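Local coordinates for protein phosphoserine aminotransferase (Bacillus circulans, PDB 2C0R) that catalyses the reversible, pyridoxal-phosphate-dependent transfer of an amino group from glutamate to 3-phosphohydroxypyruvate, yielding phosphoserine for serine biosynthesis, at residues Val248-Val251 with Leu252-Ile255; Phe27-Tyr30 with Gln31-Gly34; Asp280-Gly283 with Gly284-Gly288. The protein carries 1 engineered substitution. One frame throughout, in Å; residues are numbered along the deposited sequence.

Interaction 1 of 3, residues Val248-Val251 with Leu252-Ile255; sequences VNEV and LKWI
Glu250 and Lys253 lie side by side on one face of helix 242-257 and close a salt bridge at their ends, Lys253 NZ standing 2.9 Å from Glu250 OE1. The lysine chain is extended beyond CG, whereas the glutamate bends about its CB-CG bond (chi2 -52°), which turns its carboxylate alongside the lysine methylenes. NZ meets OE1 on its syn side, 26° out of the carboxylate plane. Water 1 closes the pair into a small ring, donating to Glu250 OE2 and accepting from Lys253 NZ. Asn249 ND2 comes obliquely against Lys253 CE at 3.8 Å and also makes a weak hydrogen bond to Glu53 of helix 45-61.

The apolar contacts run four residues apart. Val248 CG1, placed anti to its own N by chi1 171°, lies 4.0 Å from Leu252 CD1; one turn on, Val251 CG1 approaches Ile255 CD1 at 4.2 Å. Trp254 directs its ring away from the preceding turn, toward Pro16, Val19 and Asn340. Beneath these side chains the backbone is bonded i to i+4, as in Leu252 N to Val248 O (2.8 Å). Together they make two successive, largely buried turns of alpha-helix with an i to i+3 ion pair, packed against helices 17-25 and 45-61.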
ATOM      1  N   VAL A 248       3.265   3.453 -11.531  1.00 10.99           N
ATOM      2  CA  VAL A 248       3.990   2.370 -12.210  1.00 10.90           C
ATOM      3  C   VAL A 248       3.713   2.398 -13.704  1.00 10.91           C
ATOM      4  O   VAL A 248       4.632   2.296 -14.542  1.00 11.55           O
ATOM      5  CB  VAL A 248       3.622   1.000 -11.591  1.00 10.99           C
ATOM      6  CG1 VAL A 248       4.183  -0.158 -12.423  1.00 13.35           C
ATOM      7  CG2 VAL A 248       4.143   0.923 -10.154  1.00 12.69           C
ATOM      8  N   ASN A 249       2.436   2.566 -14.066  1.00 11.39           N
ATOM      9  CA  ASN A 249       2.118   2.630 -15.514  1.00 12.53           C
ATOM     10  C   ASN A 249       2.914   3.718 -16.208  1.00 12.14           C
ATOM     11  O   ASN A 249       3.491   3.507 -17.274  1.00 11.95           O
ATOM     12  CB  ASN A 249       0.607   2.808 -15.667  1.00 12.93           C
ATOM     13  CG  ASN A 249       0.144   2.501 -17.087  1.00 13.35           C
ATOM     14  OD1 ASN A 249       0.542   1.530 -17.733  1.00 12.99           O
ATOM     15  ND2 ASN A 249      -0.747   3.358 -17.548  1.00 15.31           N
ATOM     16  N   GLU A 250       2.986   4.886 -15.572  1.00 11.89           N
ATOM     17  CA  GLU A 250       3.761   5.995 -16.168  1.00 11.62           C
ATOM     18  C   GLU A 250       5.225   5.665 -16.238  1.00 12.05           C
ATOM     19  O   GLU A 250       5.921   6.008 -17.217  1.00 13.44           O
ATOM     20  CB  GLU A 250       3.500   7.258 -15.336  1.00 13.45           C
ATOM     21  CG  GLU A 250       2.087   7.805 -15.487  1.00 12.76           C
ATOM     22  CD  GLU A 250       1.662   8.014 -16.936  1.00 14.05           C
ATOM     23  OE1 GLU A 250       0.585   7.506 -17.308  1.00 16.84           O
ATOM     24  OE2 GLU A 250       2.413   8.657 -17.705  1.00 17.46           O
ATOM     25  N   VAL A 251       5.764   5.010 -15.226  1.00 11.76           N
ATOM     26  CA  VAL A 251       7.184   4.665 -15.281  1.00 11.29           C
ATOM     27  C   VAL A 251       7.467   3.652 -16.365  1.00 11.01           C
ATOM     28  O   VAL A 251       8.484   3.724 -17.074  1.00 11.28           O
ATOM     29  CB  VAL A 251       7.696   4.160 -13.915  1.00 11.82           C
ATOM     30  CG1 VAL A 251       9.094   3.583 -14.072  1.00 14.97           C
ATOM     31  CG2 VAL A 251       7.703   5.269 -12.866  1.00 13.36           C
ATOM     32  N   LEU A 252       6.568   2.708 -16.568  1.00 11.52           N
ATOM     33  CA  LEU A 252       6.758   1.717 -17.622  1.00 11.17           C
ATOM     34  C   LEU A 252       6.749   2.373 -18.996  1.00 11.48           C
ATOM     35  O   LEU A 252       7.530   1.997 -19.879  1.00 12.87           O
ATOM     36  CB  LEU A 252       5.702   0.598 -17.571  1.00 11.74           C
ATOM     37  CG  LEU A 252       5.646  -0.179 -16.239  1.00 11.67           C
ATOM     38  CD1 LEU A 252       4.479  -1.136 -16.331  1.00 12.62           C
ATOM     39  CD2 LEU A 252       6.947  -0.906 -15.963  1.00 13.99           C
ATOM     40  N   LYS A 253       5.858   3.343 -19.181  1.00 11.78           N
ATOM     41  CA  LYS A 253       5.912   4.113 -20.433  1.00 13.48           C
ATOM     42  C   LYS A 253       7.277   4.752 -20.633  1.00 12.56           C
ATOM     43  O   LYS A 253       7.839   4.733 -21.705  1.00 13.84           O
ATOM     44  CB  LYS A 253       4.835   5.188 -20.397  1.00 14.79           C
ATOM     45  CG  LYS A 253       3.405   4.707 -20.616  1.00 15.41           C
ATOM     46  CD  LYS A 253       2.444   5.860 -20.268  1.00 17.86           C
ATOM     47  CE  LYS A 253       0.984   5.346 -20.314  1.00 22.86           C
ATOM     48  NZ  LYS A 253       0.061   6.459 -19.944  1.00 21.72           N
ATOM     49  N   TRP A 254       7.806   5.345 -19.557  1.00 11.93           N
ATOM     50  CA  TRP A 254       9.128   6.002 -19.679  1.00 11.53           C
ATOM     51  C   TRP A 254      10.205   4.978 -19.998  1.00 11.93           C
ATOM     52  O   TRP A 254      11.091   5.251 -20.801  1.00 12.83           O
ATOM     53  CB  TRP A 254       9.361   6.757 -18.373  1.00 12.94           C
ATOM     54  CG  TRP A 254      10.731   7.341 -18.207  1.00 12.32           C
ATOM     55  CD1 TRP A 254      11.134   8.611 -18.608  1.00 15.61           C
ATOM     56  CD2 TRP A 254      11.899   6.738 -17.620  1.00 12.83           C
ATOM     57  NE1 TRP A 254      12.461   8.808 -18.293  1.00 14.79           N
ATOM     58  CE2 TRP A 254      12.942   7.678 -17.694  1.00 15.81           C
ATOM     59  CE3 TRP A 254      12.151   5.491 -17.040  1.00 13.18           C
ATOM     60  CZ2 TRP A 254      14.217   7.395 -17.204  1.00 15.26           C
ATOM     61  CZ3 TRP A 254      13.411   5.208 -16.551  1.00 14.86           C
ATOM     62  CH2 TRP A 254      14.436   6.162 -16.639  1.00 17.59           C
ATOM     63  N   ILE A 255      10.145   3.780 -19.401  1.00 11.92           N
ATOM     64  CA  ILE A 255      11.198   2.791 -19.732  1.00 13.31           C
ATOM     65  C   ILE A 255      11.138   2.471 -21.208  1.00 12.22           C
ATOM     66  O   ILE A 255      12.169   2.347 -21.891  1.00 12.44           O
ATOM     67  CB  ILE A 255      11.023   1.521 -18.868  1.00 13.01           C
ATOM     68  CG1 ILE A 255      11.269   1.770 -17.393  1.00 12.85           C
ATOM     69  CG2 ILE A 255      11.979   0.417 -19.368  1.00 13.24           C
ATOM     70  CD1 ILE A 255      10.977   0.612 -16.438  1.00 12.36           C
TER
HETATM   71  O   HOH W   1       1.164   9.312 -20.162  1.00 35.39           O

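Interaction 2 of 3, residues Phe27-Tyr30 with Gln31-Gly34; sequences FVDY and QHTG
Tyr30 and Gln31 lie side by side, with the glutamine chain running over one face of the tyrosine ring. Gln31 CG sits 3.9 Å from the ring centroid in a CH-pi contact, and the amide beyond it stacks with its plane only 15° from that of the ring. With its CG anti to the backbone N (chi1 174°), the tyrosine points the same way as the Gln31 side chain.

Behind the pair, Tyr30 O accepts two bonds from Thr33: one from N at 3.0 Å, above the carbonyl plane, and one from OG1 at 2.7 Å, within that plane. The first closes the type I' turn Tyr30-Thr33. Asp29 OD1 takes the N-H of Gly34 at 2.8 Å, while water 2 joins Asp29 O to His32 N.

Further out, Met40, Val46 and Val50 pack on Tyr30, and Gly34 makes backbone hydrogen bonds to the second subunit. With an alanine here the Gln31 chain would probably lose the face it lies on and be free to turn, and a gap open beside these apolar residues.

The chemistry implies a multiply tied turn near the dimer interface, the amides of Thr33, Gly34 and His32 answered by a carbonyl, a carboxylate and a water.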
ATOM      1  N   PHE A  27      -2.872  15.657 -11.934  1.00 12.09           N
ATOM      2  CA  PHE A  27      -3.103  15.188 -10.567  1.00 13.25           C
ATOM      3  C   PHE A  27      -4.492  15.563 -10.074  1.00 13.19           C
ATOM      4  O   PHE A  27      -5.087  14.757  -9.348  1.00 13.88           O
ATOM      5  CB  PHE A  27      -2.071  15.840  -9.652  1.00 12.83           C
ATOM      6  CG  PHE A  27      -1.999  15.275  -8.253  1.00 12.82           C
ATOM      7  CD1 PHE A  27      -1.162  14.212  -7.960  1.00 17.51           C
ATOM      8  CD2 PHE A  27      -2.731  15.807  -7.210  1.00 12.35           C
ATOM      9  CE1 PHE A  27      -1.034  13.673  -6.700  1.00 18.87           C
ATOM     10  CE2 PHE A  27      -2.628  15.302  -5.933  1.00 15.28           C
ATOM     11  CZ  PHE A  27      -1.747  14.248  -5.652  1.00 18.20           C
ATOM     12  N   VAL A  28      -4.928  16.771 -10.432  1.00 12.89           N
ATOM     13  CA  VAL A  28      -6.248  17.193  -9.988  1.00 12.25           C
ATOM     14  C   VAL A  28      -7.356  16.693 -10.888  1.00 12.73           C
ATOM     15  O   VAL A  28      -8.402  16.274 -10.397  1.00 13.53           O
ATOM     16  CB  VAL A  28      -6.290  18.728  -9.856  1.00 13.18           C
ATOM     17  CG1 VAL A  28      -7.703  19.123  -9.513  1.00 19.53           C
ATOM     18  CG2 VAL A  28      -5.311  19.189  -8.783  1.00 15.46           C
ATOM     19  N   ASP A  29      -7.144  16.804 -12.191  1.00 13.73           N
ATOM     20  CA  ASP A  29      -8.168  16.431 -13.156  1.00 13.07           C
ATOM     21  C   ASP A  29      -7.572  15.486 -14.194  1.00 13.06           C
ATOM     22  O   ASP A  29      -6.811  15.953 -15.040  1.00 15.73           O
ATOM     23  CB  ASP A  29      -8.706  17.686 -13.825  1.00 14.90           C
ATOM     24  CG  ASP A  29      -9.940  17.402 -14.683  1.00 16.02           C
ATOM     25  OD1 ASP A  29     -10.311  16.241 -14.952  1.00 16.56           O
ATOM     26  OD2 ASP A  29     -10.574  18.388 -15.123  1.00 25.48           O
ATOM     27  N   TYR A  30      -7.918  14.212 -14.071  1.00 12.69           N
ATOM     28  CA  TYR A  30      -7.394  13.207 -14.985  1.00 12.63           C
ATOM     29  C   TYR A  30      -8.279  13.157 -16.221  1.00 12.97           C
ATOM     30  O   TYR A  30      -9.454  12.828 -16.107  1.00 13.32           O
ATOM     31  CB  TYR A  30      -7.350  11.862 -14.323  1.00 12.23           C
ATOM     32  CG  TYR A  30      -6.957  10.687 -15.153  1.00 13.35           C
ATOM     33  CD1 TYR A  30      -5.599  10.320 -15.167  1.00 14.61           C
ATOM     34  CD2 TYR A  30      -7.874   9.929 -15.858  1.00 12.92           C
ATOM     35  CE1 TYR A  30      -5.171   9.220 -15.918  1.00 14.77           C
ATOM     36  CE2 TYR A  30      -7.443   8.827 -16.596  1.00 13.97           C
ATOM     37  CZ  TYR A  30      -6.109   8.482 -16.614  1.00 14.19           C
ATOM     38  OH  TYR A  30      -5.781   7.381 -17.358  1.00 15.37           O
ATOM     39  N   GLN A  31      -7.701  13.480 -17.365  1.00 15.59           N
ATOM     40  CA  GLN A  31      -8.377  13.408 -18.662  1.00 16.41           C
ATOM     41  C   GLN A  31      -9.789  13.990 -18.713  1.00 16.17           C
ATOM     42  O   GLN A  31     -10.756  13.432 -19.243  1.00 17.07           O
ATOM     43  CB  GLN A  31      -8.418  11.941 -19.126  1.00 15.59           C
ATOM     44  CG  GLN A  31      -7.047  11.324 -19.340  1.00 15.76           C
ATOM     45  CD  GLN A  31      -7.077   9.911 -19.899  1.00 20.30           C
ATOM     46  OE1 GLN A  31      -8.091   9.320 -20.281  1.00 25.56           O
ATOM     47  NE2 GLN A  31      -5.916   9.296 -19.969  1.00 19.07           N
ATOM     48  N   HIS A  32      -9.938  15.191 -18.159  1.00 14.30           N
ATOM     49  CA  HIS A  32     -11.168  15.951 -18.183  1.00 16.21           C
ATOM     50  C   HIS A  32     -12.334  15.189 -17.565  1.00 16.26           C
ATOM     51  O   HIS A  32     -13.467  15.454 -17.905  1.00 20.81           O
ATOM     52  CB  HIS A  32     -11.536  16.464 -19.613  1.00 17.77           C
ATOM     53  CG  HIS A  32     -10.450  17.407 -20.065  1.00 24.16           C
ATOM     54  ND1 HIS A  32     -10.403  18.696 -19.603  1.00 29.40           N
ATOM     55  CD2 HIS A  32      -9.377  17.233 -20.862  1.00 27.47           C
ATOM     56  CE1 HIS A  32      -9.334  19.296 -20.122  1.00 33.25           C
ATOM     57  NE2 HIS A  32      -8.700  18.428 -20.896  1.00 35.01           N
ATOM     58  N   THR A  33     -12.064  14.290 -16.637  1.00 14.56           N
ATOM     59  CA  THR A  33     -13.148  13.608 -15.964  1.00 13.74           C
ATOM     60  C   THR A  33     -13.652  14.366 -14.745  1.00 13.42           C
ATOM     61  O   THR A  33     -14.731  14.004 -14.209  1.00 16.10           O
ATOM     62  CB  THR A  33     -12.709  12.236 -15.422  1.00 14.39           C
ATOM     63  OG1 THR A  33     -11.648  12.483 -14.499  1.00 14.01           O
ATOM     64  CG2 THR A  33     -12.239  11.319 -16.545  1.00 17.19           C
ATOM     65  N   GLY A  34     -12.898  15.364 -14.345  1.00 13.92           N
ATOM     66  CA  GLY A  34     -13.311  16.155 -13.194  1.00 14.01           C
ATOM     67  C   GLY A  34     -13.048  15.395 -11.901  1.00 13.51           C
ATOM     68  O   GLY A  34     -13.674  15.720 -10.871  1.00 14.00           O
TER
HETATM   69  O   HOH W   2      -7.638  16.714 -17.424  1.00 23.51           O

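Interaction 3 of 3, residues Asp280-Gly283 with Gly284-Gly288; sequences DQSG and GFYRG
Ser282 reaches across the turn with its hydroxyl and takes the backbone N-H of Tyr286, the OG to N distance being 3.0 Å and the N-H...O angle 161°. Chi1 of 70° puts OG between the serine's own N and carbonyl carbon, on the side from which the tyrosine amide approaches. The same hydroxyl is also hydrogen-bonded to Ile279 O at the end of helix 260-280, so that it joins the helix terminus to the chain leading into strand 287-288. Ser282 CB lies 3.6 Å from Tyr286 CD1, an oblique approach that brings the methylene against the ring.

The serine also begins the turn through its backbone: Ser282 O accepts Phe285 N at 3.1 Å. The N-H is well directed, but the donor stands 67° out of the carbonyl plane. Gly283 and Gly284 occupy the two middle positions, both with positive phi. At Gly284 a CB would run into the carbonyl oxygen of Gly283, which leaves little room there for any side chain.

Beyond the turn, Phe285 CD2 stands 3.5 Å above the centre of the Tyr286 ring, while Tyr286 CD1 lies in the plane of the Phe285 ring at its edge. Both aromatic residues touch Phe357 of helix 344-361, and Tyr286 OH is hydrogen-bonded to Met354 O of that helix. Farther along, water 3 donates weakly to Asp280 OD1 and accepts from Gly288 N; the carboxylate has a firmer partner in Arg295.

This is a type I' beta turn with glycines at both central positions, linking the C-terminal end of helix 260-280 to the edge strand 287-288 of the small antiparallel sheet.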
ATOM      1  N   ASP A 280      38.002   2.691  -8.492  1.00 14.69           N
ATOM      2  CA  ASP A 280      39.147   1.880  -8.919  1.00 14.06           C
ATOM      3  C   ASP A 280      40.329   2.714  -9.327  1.00 13.58           C
ATOM      4  O   ASP A 280      41.425   2.174  -9.520  1.00 15.89           O
ATOM      5  CB  ASP A 280      38.746   0.965 -10.079  1.00 14.02           C
ATOM      6  CG  ASP A 280      37.782  -0.115  -9.624  1.00 14.35           C
ATOM      7  OD1 ASP A 280      37.656  -0.387  -8.414  1.00 16.75           O
ATOM      8  OD2 ASP A 280      37.177  -0.700 -10.527  1.00 15.86           O
ATOM      9  N   GLN A 281      40.181   4.010  -9.500  1.00 13.98           N
ATOM     10  CA  GLN A 281      41.286   4.912  -9.792  1.00 16.34           C
ATOM     11  C   GLN A 281      41.247   5.980  -8.704  1.00 15.11           C
ATOM     12  O   GLN A 281      40.998   7.168  -8.870  1.00 19.00           O
ATOM     13  CB  GLN A 281      41.082   5.517 -11.173  1.00 16.46           C
ATOM     14  CG  GLN A 281      41.057   4.544 -12.338  1.00 25.72           C
ATOM     15  CD  GLN A 281      42.409   3.916 -12.649  1.00 35.82           C
ATOM     16  OE1 GLN A 281      42.556   2.692 -12.704  1.00 59.52           O
ATOM     17  NE2 GLN A 281      43.405   4.780 -12.858  1.00 45.20           N
ATOM     18  N   SER A 282      41.445   5.573  -7.464  1.00 14.99           N
ATOM     19  CA  SER A 282      41.294   6.501  -6.348  1.00 15.98           C
ATOM     20  C   SER A 282      42.551   6.430  -5.496  1.00 15.95           C
ATOM     21  O   SER A 282      42.634   7.086  -4.461  1.00 17.22           O
ATOM     22  CB  SER A 282      40.077   6.173  -5.502  1.00 15.94           C
ATOM     23  OG  SER A 282      40.288   4.962  -4.765  1.00 16.24           O
ATOM     24  N   GLY A 283      43.561   5.669  -5.910  1.00 15.02           N
ATOM     25  CA  GLY A 283      44.770   5.628  -5.089  1.00 16.32           C
ATOM     26  C   GLY A 283      44.515   4.905  -3.782  1.00 14.50           C
ATOM     27  O   GLY A 283      45.217   5.162  -2.796  1.00 16.38           O
ATOM     28  N   GLY A 284      43.517   4.029  -3.719  1.00 14.48           N
ATOM     29  CA  GLY A 284      43.172   3.308  -2.493  1.00 15.55           C
ATOM     30  C   GLY A 284      42.328   4.156  -1.571  1.00 15.39           C
ATOM     31  O   GLY A 284      41.955   3.718  -0.473  1.00 16.27           O
ATOM     32  N   PHE A 285      41.998   5.383  -1.992  1.00 14.20           N
ATOM     33  CA  PHE A 285      41.219   6.241  -1.082  1.00 14.97           C
ATOM     34  C   PHE A 285      39.769   5.790  -0.936  1.00 16.03           C
ATOM     35  O   PHE A 285      39.174   5.939   0.127  1.00 16.62           O
ATOM     36  CB  PHE A 285      41.239   7.670  -1.607  1.00 15.12           C
ATOM     37  CG  PHE A 285      40.589   8.687  -0.680  1.00 16.17           C
ATOM     38  CD1 PHE A 285      41.270   9.285   0.371  1.00 20.50           C
ATOM     39  CD2 PHE A 285      39.252   9.039  -0.857  1.00 14.42           C
ATOM     40  CE1 PHE A 285      40.669  10.199   1.227  1.00 18.07           C
ATOM     41  CE2 PHE A 285      38.671   9.967  -0.018  1.00 16.31           C
ATOM     42  CZ  PHE A 285      39.342  10.573   1.017  1.00 17.85           C
ATOM     43  N   TYR A 286      39.212   5.267  -2.017  1.00 14.84           N
ATOM     44  CA  TYR A 286      37.913   4.643  -2.060  1.00 14.03           C
ATOM     45  C   TYR A 286      38.111   3.141  -2.316  1.00 13.85           C
ATOM     46  O   TYR A 286      38.922   2.799  -3.167  1.00 16.73           O
ATOM     47  CB  TYR A 286      36.983   5.181  -3.159  1.00 15.92           C
ATOM     48  CG  TYR A 286      36.702   6.674  -2.969  1.00 16.35           C
ATOM     49  CD1 TYR A 286      37.167   7.568  -3.927  1.00 16.10           C
ATOM     50  CD2 TYR A 286      36.012   7.152  -1.859  1.00 17.54           C
ATOM     51  CE1 TYR A 286      36.933   8.921  -3.787  1.00 15.53           C
ATOM     52  CE2 TYR A 286      35.797   8.513  -1.714  1.00 16.31           C
ATOM     53  CZ  TYR A 286      36.271   9.383  -2.691  1.00 15.50           C
ATOM     54  OH  TYR A 286      36.083  10.740  -2.589  1.00 16.25           O
ATOM     55  N   ARG A 287      37.417   2.259  -1.637  1.00 13.46           N
ATOM     56  CA  ARG A 287      37.510   0.838  -1.883  1.00 17.23           C
ATOM     57  C   ARG A 287      36.095   0.260  -2.033  1.00 15.88           C
ATOM     58  O   ARG A 287      35.197   0.630  -1.250  1.00 18.11           O
ATOM     59  CB  ARG A 287      38.120   0.068  -0.733  1.00 21.65           C
ATOM     60  CG  ARG A 287      39.538   0.326  -0.332  1.00 30.56           C
ATOM     61  CD  ARG A 287      39.977  -0.164   1.029  1.00 36.09           C
ATOM     62  NE  ARG A 287      39.021  -0.701   1.985  1.00 38.50           N
ATOM     63  CZ  ARG A 287      38.655  -0.126   3.132  1.00 36.36           C
ATOM     64  NH1 ARG A 287      39.127   1.056   3.517  1.00 55.75           N
ATOM     65  NH2 ARG A 287      37.773  -0.744   3.904  1.00 44.88           N
ATOM     66  N   GLY A 288      35.925  -0.638  -2.970  1.00 18.36           N
ATOM     67  CA  GLY A 288      34.593  -1.253  -3.086  1.00 20.18           C
ATOM     68  C   GLY A 288      34.294  -2.227  -1.950  1.00 21.70           C
ATOM     69  O   GLY A 288      35.207  -2.619  -1.211  1.00 32.97           O
TER
HETATM   70  O   HOH W   3      37.709  -1.468  -5.131  1.00 40.89           O

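The three contacts follow one another along the chain in the order 2, 1, 3, and none touches another. Interaction 1 is the buried one, with the side chain of Val248 about 12 Å from the bound cofactor; interactions 2 and 3 are partly buried turns away from the cofactor and substrate sites. Interactions 1 and 2 both pack on helix 45-61, through Asn249 and Tyr30 among others, whereas interaction 3 packs on helix 344-361. Both turns are type I', yet Gln31 and His32 fill the central positions of one and two glycines those of the other. Polar side chains bond to backbone in both turns; the helix adds an ion pair. Only interaction 2 is touched by the second subunit.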